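Local structure of ABC-type transport system, molybdenum-specific extracellular solute-binding protein (Clostridium difficile, 4KD5) at residues 88-93 / 181-186. The protein probably binds molybdate or tungstate outside the cell and delivers the oxyanion to an ABC transporter for import. Numbering follows the deposited sequence.
Sequences DLVLIS and VEKTDE
The carboxylates of Asp88 and Glu186 meet with their planes turned 79° apart, OD1 of Asp88 lying 2.8 Å from OE1 of Glu186. Both oxygens are acceptors, so such an approach would probably favour a shared proton or a nearby cation. Glu186 OE1 and Lys183 NZ lie on opposite sides of the Asp88 carboxylate plane, neither far from it. Lys183 NZ is 4.5 Å from Asp88 OD2, too far for a salt bridge; the ammonium end also makes a cation-pi contact with Phe169. Its long aliphatic chain suits a sheet face near solvent: with CG anti to the carbonyl carbon (chi1 -51°), the methylenes run alongside Val90, and Lys183 CG rests 3.6 Å from Val90 CG1.

Polar grip concentrates on Leu89 O, which Thr184 takes with two donors. The amide of Thr184 comes nearly head-on, whereas its hydroxyl, placed between backbone N and carbonyl carbon (chi1 68°), approaches from a tilt, OG1 2.8 Å from Leu89 O. A threonine thus satisfies this buried carbonyl where the strand pairing ends.

Further along, Val181 and Glu182 stand opposite the single Leu91, a classic beta bulge: Leu91 N bonds almost straight to Glu182 O at 2.8 Å, and Leu91 O accepts from Val181 N. Branched Val181 lays CG2 against Ser93 OG, 3.2 Å away, while Glu182, on Leu91's face, sends OE2 to Met102 N.

Strand 82-94 also pairs with strand 164-168, Val90 and Ile92 bonding to Val167 and Gly165. Buried apolar residues suit this centre: Val90 packs on Val167, Leu91 on Val164 and Met102, and Leu89, like Thr184, on Phe166 and Val130 of helix 122-133. In this periplasmic-binding-protein-type fold, Leu89 also lies near Tyr168 and Ala123, predicted molybdate-binding residues, so the pairing borders the probable oxyanion site.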
loop_
_atom_site.group_PDB
_atom_site.type_symbol
_atom_site.label_atom_id
_atom_site.label_comp_id
_atom_site.label_asym_id
_atom_site.label_seq_id
_atom_site.Cartn_x
_atom_site.Cartn_y
_atom_site.Cartn_z
ATOM N N ASP A 88 18.108 -10.430 -25.526
ATOM C CA ASP A 88 18.327 -11.408 -26.580
ATOM C C ASP A 88 19.765 -11.350 -27.062
ATOM O O ASP A 88 20.349 -10.272 -27.154
ATOM C CB ASP A 88 17.366 -11.175 -27.749
ATOM C CG ASP A 88 16.155 -12.083 -27.697
ATOM O OD1 ASP A 88 16.291 -13.217 -27.196
ATOM O OD2 ASP A 88 15.070 -11.668 -28.155
ATOM N N LEU A 89 20.339 -12.516 -27.349
ATOM C CA LEU A 89 21.682 -12.584 -27.916
ATOM C C LEU A 89 21.530 -12.511 -29.429
ATOM O O LEU A 89 20.871 -13.362 -30.036
ATOM C CB LEU A 89 22.368 -13.892 -27.531
ATOM C CG LEU A 89 23.874 -13.926 -27.262
ATOM C CD1 LEU A 89 24.534 -15.029 -28.054
ATOM C CD2 LEU A 89 24.541 -12.607 -27.572
ATOM N N VAL A 90 22.121 -11.490 -30.041
ATOM C CA VAL A 90 21.943 -11.283 -31.474
ATOM C C VAL A 90 23.243 -11.323 -32.264
ATOM O O VAL A 90 24.328 -11.120 -31.713
ATOM C CB VAL A 90 21.186 -9.970 -31.774
ATOM C CG1 VAL A 90 19.801 -10.003 -31.164
ATOM C CG2 VAL A 90 21.967 -8.771 -31.250
ATOM N N LEU A 91 23.113 -11.598 -33.558
ATOM C CA LEU A 91 24.240 -11.581 -34.483
ATOM C C LEU A 91 24.240 -10.264 -35.261
ATOM O O LEU A 91 23.264 -9.931 -35.940
ATOM C CB LEU A 91 24.141 -12.756 -35.456
ATOM C CG LEU A 91 25.216 -12.884 -36.538
ATOM C CD1 LEU A 91 26.582 -13.136 -35.928
ATOM C CD2 LEU A 91 24.866 -13.988 -37.527
ATOM N N ILE A 92 25.330 -9.510 -35.160
ATOM C CA ILE A 92 25.421 -8.223 -35.846
ATOM C C ILE A 92 26.484 -8.197 -36.947
ATOM O O ILE A 92 27.405 -9.016 -36.965
ATOM C CB ILE A 92 25.701 -7.073 -34.867
ATOM C CG1 ILE A 92 27.023 -7.302 -34.138
ATOM C CG2 ILE A 92 24.551 -6.903 -33.879
ATOM C CD1 ILE A 92 27.500 -6.101 -33.363
ATOM N N SER A 93 26.349 -7.233 -37.852
ATOM C CA SER A 93 27.344 -6.963 -38.883
ATOM C C SER A 93 27.320 -5.464 -39.159
ATOM O O SER A 93 26.558 -4.733 -38.532
ATOM C CB SER A 93 27.040 -7.751 -40.152
ATOM O OG SER A 93 25.787 -7.390 -40.687
ATOM N N VAL A 181 21.558 -8.887 -37.857
ATOM C CA VAL A 181 21.366 -9.892 -38.897
ATOM C C VAL A 181 20.300 -10.920 -38.525
ATOM O O VAL A 181 19.405 -11.226 -39.314
ATOM C CB VAL A 181 22.680 -10.633 -39.179
ATOM C CG1 VAL A 181 22.474 -11.682 -40.240
ATOM C CG2 VAL A 181 23.764 -9.660 -39.608
ATOM N N GLU A 182 20.410 -11.454 -37.316
ATOM C CA GLU A 182 19.493 -12.481 -36.844
ATOM C C GLU A 182 19.592 -12.605 -35.330
ATOM O O GLU A 182 20.665 -12.407 -34.754
ATOM C CB GLU A 182 19.821 -13.826 -37.504
ATOM C CG GLU A 182 18.786 -14.914 -37.255
ATOM C CD GLU A 182 19.154 -16.238 -37.906
ATOM O OE1 GLU A 182 18.630 -17.280 -37.463
ATOM O OE2 GLU A 182 19.958 -16.239 -38.863
ATOM N N LYS A 183 18.476 -12.925 -34.683
ATOM C CA LYS A 183 18.488 -13.168 -33.248
ATOM C C LYS A 183 18.636 -14.661 -32.999
ATOM O O LYS A 183 17.924 -15.464 -33.601
ATOM C CB LYS A 183 17.205 -12.645 -32.599
ATOM C CG LYS A 183 16.872 -11.203 -32.968
ATOM C CD LYS A 183 15.907 -10.563 -31.975
ATOM C CE LYS A 183 15.688 -9.090 -32.296
ATOM N NZ LYS A 183 14.925 -8.384 -31.229
ATOM N N THR A 184 19.564 -15.031 -32.120
ATOM C CA THR A 184 19.771 -16.438 -31.788
ATOM C C THR A 184 18.505 -17.012 -31.173
ATOM O O THR A 184 17.789 -16.313 -30.455
ATOM C CB THR A 184 20.970 -16.653 -30.832
ATOM O OG1 THR A 184 20.672 -16.112 -29.540
ATOM C CG2 THR A 184 22.224 -15.996 -31.386
ATOM N N ASP A 185 18.244 -18.277 -31.442
ATOM C CA ASP A 185 17.104 -18.952 -30.870
ATOM C C ASP A 185 17.274 -19.006 -29.363
ATOM O O ASP A 185 18.343 -19.295 -28.862
ATOM C CB ASP A 185 17.020 -20.364 -31.436
ATOM C CG ASP A 185 15.636 -20.943 -31.354
ATOM O OD1 ASP A 185 14.878 -20.561 -30.446
ATOM O OD2 ASP A 185 15.299 -21.791 -32.198
ATOM N N GLU A 186 16.199 -18.741 -28.644
ATOM C CA GLU A 186 16.237 -18.736 -27.184
ATOM C C GLU A 186 16.497 -20.122 -26.595
ATOM O O GLU A 186 17.042 -20.241 -25.498
ATOM C CB GLU A 186 14.935 -18.153 -26.626
ATOM C CG GLU A 186 14.699 -16.691 -26.973
ATOM C CD GLU A 186 14.553 -15.818 -25.739
ATOM O OE1 GLU A 186 14.230 -14.621 -25.889
ATOM O OE2 GLU A 186 14.764 -16.332 -24.620
#